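Local coordinates for alpha-fucosidase GH29 (Fusarium graminearum, PDB 4NI3), which is a family 29 glycoside hydrolase with a TIM-barrel domain that probably cleaves the alpha-1,6-linked fucose from the reducing-end N-acetylglucosamine of glycoprotein glycans, at residues A[384-389]-A[401-406]; A[326-331]-A[395-400]. One frame throughout, in Å; residues are numbered along the deposited sequence. Where two conformers were deposited one is given.

Contact 1: residues A[384-389]-A[401-406]. With NAG (2-acetamido-2-deoxy-beta-D-glucopyranose), chain E.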
ATOM      1  N   GLU A 384       3.347   5.482 -19.482  1.00 15.59           N
ATOM      2  CA  GLU A 384       4.089   6.396 -20.365  1.00 15.62           C
ATOM      3  C   GLU A 384       3.721   7.804 -20.062  1.00 18.39           C
ATOM      4  O   GLU A 384       2.609   8.081 -19.678  1.00 20.42           O
ATOM      5  CB  GLU A 384       3.767   6.197 -21.852  1.00 20.36           C
ATOM      6  CG  GLU A 384       3.821   4.807 -22.351  1.00 25.45           C
ATOM      7  CD  GLU A 384       3.372   4.664 -23.799  1.00 17.61           C
ATOM      8  OE1 GLU A 384       3.049   5.681 -24.464  1.00 23.32           O
ATOM      9  OE2 GLU A 384       3.424   3.523 -24.236  1.00 20.25           O
ATOM     10  N   GLY A 385       4.634   8.721 -20.339  1.00 17.53           N
ATOM     11  CA  GLY A 385       4.296  10.122 -20.288  1.00 17.78           C
ATOM     12  C   GLY A 385       5.210  10.938 -19.407  1.00 15.98           C
ATOM     13  O   GLY A 385       6.065  10.382 -18.723  1.00 19.36           O
ATOM     14  N   PRO A 386       4.985  12.258 -19.394  1.00 17.66           N
ATOM     15  CA  PRO A 386       5.920  13.182 -18.745  1.00 19.86           C
ATOM     16  C   PRO A 386       5.750  13.232 -17.240  1.00 19.88           C
ATOM     17  O   PRO A 386       6.724  13.512 -16.527  1.00 22.26           O
ATOM     18  CB  PRO A 386       5.567  14.530 -19.386  1.00 20.52           C
ATOM     19  CG  PRO A 386       4.133  14.388 -19.807  1.00 21.99           C
ATOM     20  CD  PRO A 386       4.014  12.963 -20.257  1.00 18.06           C
ATOM     21  N   ASN A 387       4.536  12.990 -16.747  1.00 17.15           N
ATOM     22  CA  ASN A 387       4.313  13.108 -15.305  1.00 19.54           C
ATOM     23  C   ASN A 387       4.554  11.772 -14.593  1.00 19.44           C
ATOM     24  O   ASN A 387       3.896  10.759 -14.892  1.00 19.55           O
ATOM     25  CB  ASN A 387       2.913  13.648 -15.035  1.00 18.47           C
ATOM     26  CG  ASN A 387       2.712  15.041 -15.625  1.00 24.81           C
ATOM     27  OD1 ASN A 387       3.371  15.996 -15.206  1.00 26.43           O
ATOM     28  ND2 ASN A 387       1.812  15.164 -16.609  1.00 21.69           N
ATOM     29  N   GLN A 388       5.527  11.756 -13.684  1.00 19.37           N
ATOM     30  CA  GLN A 388       5.960  10.524 -13.035  1.00 21.35           C
ATOM     31  C   GLN A 388       6.259  10.813 -11.594  1.00 23.38           C
ATOM     32  O   GLN A 388       6.713  11.908 -11.253  1.00 25.66           O
ATOM     33  CB  GLN A 388       7.214   9.942 -13.678  1.00 20.38           C
ATOM     34  CG  GLN A 388       7.070   9.665 -15.151  1.00 21.13           C
ATOM     35  CD  GLN A 388       8.411   9.447 -15.835  1.00 51.26           C
ATOM     36  OE1 GLN A 388       9.461   9.442 -15.186  1.00 62.10           O
ATOM     37  NE2 GLN A 388       8.381   9.263 -17.151  1.00 55.85           N
ATOM     38  N   VAL A 389       6.022   9.833 -10.737  1.00 20.55           N
ATOM     39  CA  VAL A 389       6.411   9.999  -9.355  1.00 19.25           C
ATOM     40  C   VAL A 389       7.918   9.828  -9.237  1.00 21.21           C
ATOM     41  O   VAL A 389       8.562   9.142 -10.046  1.00 22.09           O
ATOM     42  CB  VAL A 389       5.700   9.007  -8.418  1.00 17.78           C
ATOM     43  CG1 VAL A 389       4.179   9.191  -8.456  1.00 20.58           C
ATOM     44  CG2 VAL A 389       6.074   7.586  -8.729  1.00 18.03           C
ATOM     45  N   ASN A 401      -2.080  14.137 -16.518  1.00 16.56           N
ATOM     46  CA  ASN A 401      -3.024  14.778 -17.404  1.00 19.01           C
ATOM     47  C   ASN A 401      -3.153  13.944 -18.654  1.00 18.80           C
ATOM     48  O   ASN A 401      -2.713  12.779 -18.680  1.00 17.06           O
ATOM     49  CB  ASN A 401      -2.604  16.236 -17.693  1.00 18.98           C
ATOM     50  CG  ASN A 401      -1.285  16.354 -18.464  1.00 18.50           C
ATOM     51  OD1 ASN A 401      -0.742  15.387 -18.982  1.00 18.27           O
ATOM     52  ND2 ASN A 401      -0.766  17.583 -18.532  1.00 22.11           N
ATOM     53  N   SER A 402      -3.730  14.520 -19.712  1.00 19.07           N
ATOM     54  CA  SER A 402      -3.974  13.756 -20.939  1.00 20.28           C
ATOM     55  C   SER A 402      -2.715  13.223 -21.628  1.00 18.97           C
ATOM     56  O   SER A 402      -2.809  12.355 -22.503  1.00 22.40           O
ATOM     57  CB  SER A 402      -4.775  14.604 -21.936  1.00 23.42           C
ATOM     58  OG  SER A 402      -4.028  15.773 -22.290  1.00 23.16           O
ATOM     59  N   SER A 403      -1.545  13.718 -21.219  1.00 18.86           N
ATOM     60  CA  SER A 403      -0.268  13.235 -21.726  1.00 19.58           C
ATOM     61  C   SER A 403       0.207  11.918 -21.113  1.00 18.35           C
ATOM     62  O   SER A 403       1.201  11.328 -21.559  1.00 20.98           O
ATOM     63  CB  SER A 403       0.836  14.284 -21.500  1.00 22.10           C
ATOM     64  OG  SER A 403       0.564  15.492 -22.190  1.00 26.48           O
ATOM     65  N   ASP A 404      -0.483  11.467 -20.066  1.00 16.06           N
ATOM     66  CA  ASP A 404      -0.023  10.321 -19.289  1.00 18.06           C
ATOM     67  C   ASP A 404      -0.945   9.118 -19.436  1.00 14.54           C
ATOM     68  O   ASP A 404      -2.175   9.266 -19.417  1.00 18.40           O
ATOM     69  CB  ASP A 404       0.056  10.686 -17.816  1.00 17.63           C
ATOM     70  CG  ASP A 404       0.916  11.900 -17.575  1.00 18.04           C
ATOM     71  OD1 ASP A 404       2.124  11.817 -17.906  1.00 19.21           O
ATOM     72  OD2 ASP A 404       0.378  12.899 -17.050  1.00 19.21           O
ATOM     73  N   ILE A 405      -0.322   7.949 -19.571  0.53 15.64           N
ATOM     74  CA  ILE A 405      -0.978   6.643 -19.687  0.53 16.06           C
ATOM     75  C   ILE A 405      -0.516   5.714 -18.554  0.53 16.07           C
ATOM     76  O   ILE A 405       0.672   5.731 -18.193  0.53 13.56           O
ATOM     77  CB  ILE A 405      -0.644   5.976 -21.052  0.53 16.65           C
ATOM     78  CG1 ILE A 405      -1.393   6.660 -22.200  0.53 20.04           C
ATOM     79  CG2 ILE A 405      -0.930   4.478 -21.033  0.53 15.66           C
ATOM     80  CD1 ILE A 405      -0.989   6.151 -23.576  0.53 21.63           C
ATOM     81  N   ARG A 406      -1.432   4.927 -17.981  1.00 15.40           N
ATOM     82  CA  ARG A 406      -1.049   3.818 -17.106  1.00 14.68           C
ATOM     83  C   ARG A 406      -1.722   2.554 -17.637  1.00 12.99           C
ATOM     84  O   ARG A 406      -2.891   2.590 -18.050  1.00 15.82           O
ATOM     85  CB  ARG A 406      -1.433   4.085 -15.642  1.00 14.66           C
ATOM     86  CG  ARG A 406      -0.670   5.265 -15.036  1.00 13.24           C
ATOM     87  CD  ARG A 406       0.803   4.995 -14.978  1.00 13.60           C
ATOM     88  NE  ARG A 406       1.558   6.081 -14.328  1.00 16.44           N
ATOM     89  CZ  ARG A 406       2.035   7.151 -14.973  1.00 16.74           C
ATOM     90  NH1 ARG A 406       1.794   7.306 -16.275  1.00 16.09           N
ATOM     91  NH2 ARG A 406       2.739   8.067 -14.318  1.00 17.86           N
TER
HETATM   92  C1  NAG E 607       0.443  17.825 -19.283  1.00 25.06           C
HETATM   93  C2  NAG E 607       0.310  19.108 -20.090  1.00 26.30           C
HETATM   94  C3  NAG E 607       1.540  19.303 -20.969  1.00 27.01           C
HETATM   95  C4  NAG E 607       2.797  19.248 -20.114  1.00 27.46           C
HETATM   96  C5  NAG E 607       2.818  17.962 -19.293  1.00 24.92           C
HETATM   97  C6  NAG E 607       3.969  17.925 -18.322  1.00 27.00           C
HETATM   98  C7  NAG E 607      -1.880  19.969 -20.763  1.00 30.44           C
HETATM   99  C8  NAG E 607      -3.058  19.794 -21.675  1.00 41.79           C
HETATM  100  N2  NAG E 607      -0.897  19.077 -20.900  1.00 28.07           N
HETATM  101  O3  NAG E 607       1.465  20.556 -21.642  1.00 31.63           O
HETATM  102  O4  NAG E 607       3.957  19.273 -20.936  1.00 28.70           O
HETATM  103  O5  NAG E 607       1.627  17.876 -18.503  1.00 23.08           O
HETATM  104  O6  NAG E 607       3.806  18.947 -17.348  1.00 28.86           O
HETATM  105  O7  NAG E 607      -1.820  20.881 -19.945  1.00 37.66           O
HETATM  106  O   HOH W   1       3.315   9.478 -17.200  1.00 19.57           O
HETATM  107  O   HOH W   2       4.700   7.638 -12.078  1.00 19.15           O

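Contact 2: residues A[326-331]-A[395-400]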
ATOM      1  N   VAL A 326      -6.792   9.339  -7.137  1.00 14.24           N
ATOM      2  CA  VAL A 326      -7.108   8.391  -8.209  1.00 15.38           C
ATOM      3  C   VAL A 326      -5.898   8.163  -9.121  1.00 14.33           C
ATOM      4  O   VAL A 326      -5.585   7.030  -9.473  1.00 13.50           O
ATOM      5  CB  VAL A 326      -8.328   8.857  -9.016  1.00 14.40           C
ATOM      6  CG1 VAL A 326      -8.474   8.059 -10.308  1.00 16.09           C
ATOM      7  CG2 VAL A 326      -9.589   8.739  -8.161  1.00 16.46           C
ATOM      8  N   HIS A 327      -5.199   9.225  -9.500  1.00 14.18           N
ATOM      9  CA  HIS A 327      -4.026   9.024 -10.355  1.00 14.78           C
ATOM     10  C   HIS A 327      -2.954   8.224  -9.639  1.00 12.49           C
ATOM     11  O   HIS A 327      -2.296   7.394 -10.256  1.00 13.12           O
ATOM     12  CB  HIS A 327      -3.452  10.360 -10.839  1.00 15.33           C
ATOM     13  CG  HIS A 327      -4.336  11.054 -11.823  1.00 13.43           C
ATOM     14  ND1 HIS A 327      -3.967  12.231 -12.441  1.00 14.90           N
ATOM     15  CD2 HIS A 327      -5.580  10.753 -12.279  1.00 15.70           C
ATOM     16  CE1 HIS A 327      -4.938  12.606 -13.266  1.00 14.30           C
ATOM     17  NE2 HIS A 327      -5.931  11.729 -13.177  1.00 15.37           N
ATOM     18  N   SER A 328      -2.803   8.440  -8.327  1.00 13.92           N
ATOM     19  CA  SER A 328      -1.803   7.678  -7.564  1.00 13.50           C
ATOM     20  C   SER A 328      -2.200   6.199  -7.481  1.00 13.66           C
ATOM     21  O   SER A 328      -1.352   5.331  -7.614  1.00 14.47           O
ATOM     22  CB  SER A 328      -1.617   8.239  -6.161  1.00 15.61           C
ATOM     23  OG  SER A 328      -1.077   9.545  -6.264  1.00 16.05           O
ATOM     24  N   LEU A 329      -3.495   5.918  -7.291  1.00 14.46           N
ATOM     25  CA  LEU A 329      -3.972   4.543  -7.282  1.00 14.71           C
ATOM     26  C   LEU A 329      -3.622   3.867  -8.592  1.00 12.76           C
ATOM     27  O   LEU A 329      -3.108   2.745  -8.612  1.00 13.34           O
ATOM     28  CB  LEU A 329      -5.483   4.519  -7.065  1.00 13.50           C
ATOM     29  CG  LEU A 329      -6.189   3.169  -7.243  1.00 14.95           C
ATOM     30  CD1 LEU A 329      -5.730   2.147  -6.237  1.00 15.25           C
ATOM     31  CD2 LEU A 329      -7.721   3.340  -7.150  1.00 15.09           C
ATOM     32  N   LEU A 330      -3.907   4.548  -9.712  1.00 12.19           N
ATOM     33  CA  LEU A 330      -3.591   3.987 -11.025  1.00 13.92           C
ATOM     34  C   LEU A 330      -2.102   3.744 -11.191  1.00 13.18           C
ATOM     35  O   LEU A 330      -1.701   2.705 -11.709  1.00 14.14           O
ATOM     36  CB  LEU A 330      -4.125   4.900 -12.135  1.00 14.81           C
ATOM     37  CG  LEU A 330      -5.658   4.999 -12.198  1.00 14.95           C
ATOM     38  CD1 LEU A 330      -6.106   6.173 -13.060  1.00 16.74           C
ATOM     39  CD2 LEU A 330      -6.230   3.698 -12.738  1.00 17.45           C
ATOM     40  N   ASP A 331      -1.291   4.682 -10.722  1.00 13.47           N
ATOM     41  CA  ASP A 331       0.149   4.483 -10.790  1.00 13.89           C
ATOM     42  C   ASP A 331       0.584   3.226 -10.029  1.00 13.54           C
ATOM     43  O   ASP A 331       1.328   2.393 -10.547  1.00 15.15           O
ATOM     44  CB  ASP A 331       0.874   5.719 -10.244  1.00 15.73           C
ATOM     45  CG  ASP A 331       2.358   5.691 -10.548  1.00 16.78           C
ATOM     46  OD1 ASP A 331       2.701   5.883 -11.721  1.00 15.58           O
ATOM     47  OD2 ASP A 331       3.180   5.500  -9.629  1.00 16.20           O
ATOM     48  N   THR A 395       7.309  10.510  -1.031  1.00 17.72           N
ATOM     49  CA  THR A 395       7.340  11.270  -2.275  1.00 20.17           C
ATOM     50  C   THR A 395       5.933  11.743  -2.609  1.00 21.96           C
ATOM     51  O   THR A 395       4.952  11.286  -2.015  1.00 21.62           O
ATOM     52  CB  THR A 395       7.942  10.457  -3.436  1.00 22.15           C
ATOM     53  OG1 THR A 395       7.308   9.172  -3.523  1.00 25.52           O
ATOM     54  CG2 THR A 395       9.464  10.263  -3.223  1.00 26.61           C
ATOM     55  N   ALA A 396       5.821  12.679  -3.534  1.00 20.35           N
ATOM     56  CA  ALA A 396       4.536  13.320  -3.808  1.00 22.34           C
ATOM     57  C   ALA A 396       3.583  12.386  -4.568  1.00 20.54           C
ATOM     58  O   ALA A 396       4.039  11.586  -5.383  1.00 19.76           O
ATOM     59  CB  ALA A 396       4.756  14.593  -4.611  1.00 22.71           C
ATOM     60  N   PRO A 397       2.269  12.477  -4.287  1.00 20.56           N
ATOM     61  CA  PRO A 397       1.311  11.709  -5.101  1.00 19.71           C
ATOM     62  C   PRO A 397       1.377  12.117  -6.561  1.00 19.90           C
ATOM     63  O   PRO A 397       1.787  13.245  -6.883  1.00 21.18           O
ATOM     64  CB  PRO A 397      -0.042  12.078  -4.504  1.00 20.23           C
ATOM     65  CG  PRO A 397       0.259  12.435  -3.084  1.00 25.00           C
ATOM     66  CD  PRO A 397       1.610  13.141  -3.151  1.00 19.06           C
ATOM     67  N   LEU A 398       1.002  11.207  -7.443  1.00 17.29           N
ATOM     68  CA  LEU A 398       0.923  11.519  -8.858  1.00 15.01           C
ATOM     69  C   LEU A 398      -0.254  12.426  -9.181  1.00 18.08           C
ATOM     70  O   LEU A 398      -1.379  12.197  -8.716  1.00 18.73           O
ATOM     71  CB  LEU A 398       0.803  10.232  -9.671  1.00 17.00           C
ATOM     72  CG  LEU A 398       0.752  10.408 -11.193  1.00 14.34           C
ATOM     73  CD1 LEU A 398       2.072  11.016 -11.677  1.00 18.57           C
ATOM     74  CD2 LEU A 398       0.458   9.082 -11.856  1.00 19.00           C
ATOM     75  N   GLN A 399      -0.004  13.448  -9.995  1.00 19.30           N
ATOM     76  CA  GLN A 399      -1.079  14.159 -10.661  1.00 23.19           C
ATOM     77  C   GLN A 399      -0.715  14.265 -12.125  1.00 20.88           C
ATOM     78  O   GLN A 399       0.266  14.923 -12.486  1.00 20.94           O
ATOM     79  CB  GLN A 399      -1.301  15.535 -10.063  1.00 26.32           C
ATOM     80  CG  GLN A 399      -1.962  15.496  -8.715  1.00 28.32           C
ATOM     81  CD  GLN A 399      -2.076  16.858  -8.096  1.00 43.32           C
ATOM     82  OE1 GLN A 399      -2.943  17.645  -8.467  1.00 52.53           O
ATOM     83  NE2 GLN A 399      -1.187  17.154  -7.149  1.00 38.19           N
ATOM     84  N   GLY A 400      -1.469  13.586 -12.977  1.00 18.50           N
ATOM     85  CA  GLY A 400      -1.164  13.548 -14.388  1.00 19.24           C
ATOM     86  C   GLY A 400      -2.193  14.282 -15.204  1.00 16.01           C
ATOM     87  O   GLY A 400      -3.033  15.004 -14.672  1.00 17.67           O
TER

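Contact 1: residues A[384-389]-A[401-406]
The side chain of N387 crosses that of D404 at about a right angle, the amide plane turned 67° from the carboxylate, and its amide N-H reaches the syn lone pair of OD2 (ND2 to OD2 2.7 Å). The other oxygen, OD1, takes the backbone N of N387 (2.9 Å), so a short acid grips the residue at two points. OD2 also receives the backbone N of N401 on its anti lone pair, which ties the carboxylate to the type I turn 401-404; an Asx turn, N401 OD1 accepting from S403 N, lies within it. N401 carries the N-linked sugar through ND2, and N387 ND2 makes a weak hydrogen bond to the sugar's O5 (3.3 Å). R406 bends at chi2 (-64°), bringing NH2 to N387 O in the guanidinium plane (3.0 Å), while NH1 bonds to I405 O. Water 1 links N387 O, D404 OD1 and R406 NH1. The backbone angles of G385 call for glycine, and its CA lies against S403 O. E384 and I405 form an antiparallel hydrogen-bonded pair, joining edge strand 383-384 to strand 405-409, and their side chains pack on strand 428-431, with R406 reaching helix 322-334.

Contact 2: residues A[326-331]-A[395-400]
The ND1 atom of H327 accepts the backbone N-H of G400 at 2.9 Å, in a nearly straight bond (165°) that meets the imidazole at its edge, close to the ring plane. The opposite ring nitrogen, NE2, is hydrogen-bonded to L483 O, so the ring is held at both nitrogens and its rotation is fixed; donating there to a carbonyl and accepting here from an amide is a division of labour that histidine can provide. Beside the bond, CE1 comes to 3.4 Å from G400 O, and the CB of H327 lies 3.5 Å from L398 O. One residue along the helix, S328 OG receives L398 N in a weak, bent bond (2.9 Å, 129°). This hydroxyl also bonds to A324 O one turn back, and P397 CB lies 3.3 Å from S328 OG. The helix, 322-334, follows strand 300-305 and precedes strand 337-343 in sequence, so it belongs to the seventh beta-alpha unit of the eight-stranded TIM barrel and crosses over to the last strand. Against it runs an irregular chain that leads on to the C-terminal beta domain. L398 brings most of the apolar surface from its segment: with CG anti to the backbone N (chi1 -178°), it extends CD2 over the helix to 3.6 Å from H327 O and 3.8 Å from D331 CB, crossing the D331 side chain at about a right angle. The carboxylate of D331 forms a salt bridge with K335.

How the contacts relate
After the first seven barrel strands the chain makes helix 322-334, then passes through strand 337-343 and helix 353-369 to strand 383-384. Segment 384-389 follows, then 395-400, which returns to the helix and closes contact 2 over 63 intervening residues. The chain runs directly on into 401-406, which comes back to 384-389 and closes the short loop of contact 1. The segments therefore alternate, and the two contacts cross rather than nest. Their centres lie 10 Å apart, and they meet in a salt bridge from R406 NE to D331 OD1 (2.9 Å), with L398 packed beside R406 and N387. Together they join the barrel to the C-terminal antiparallel sheet.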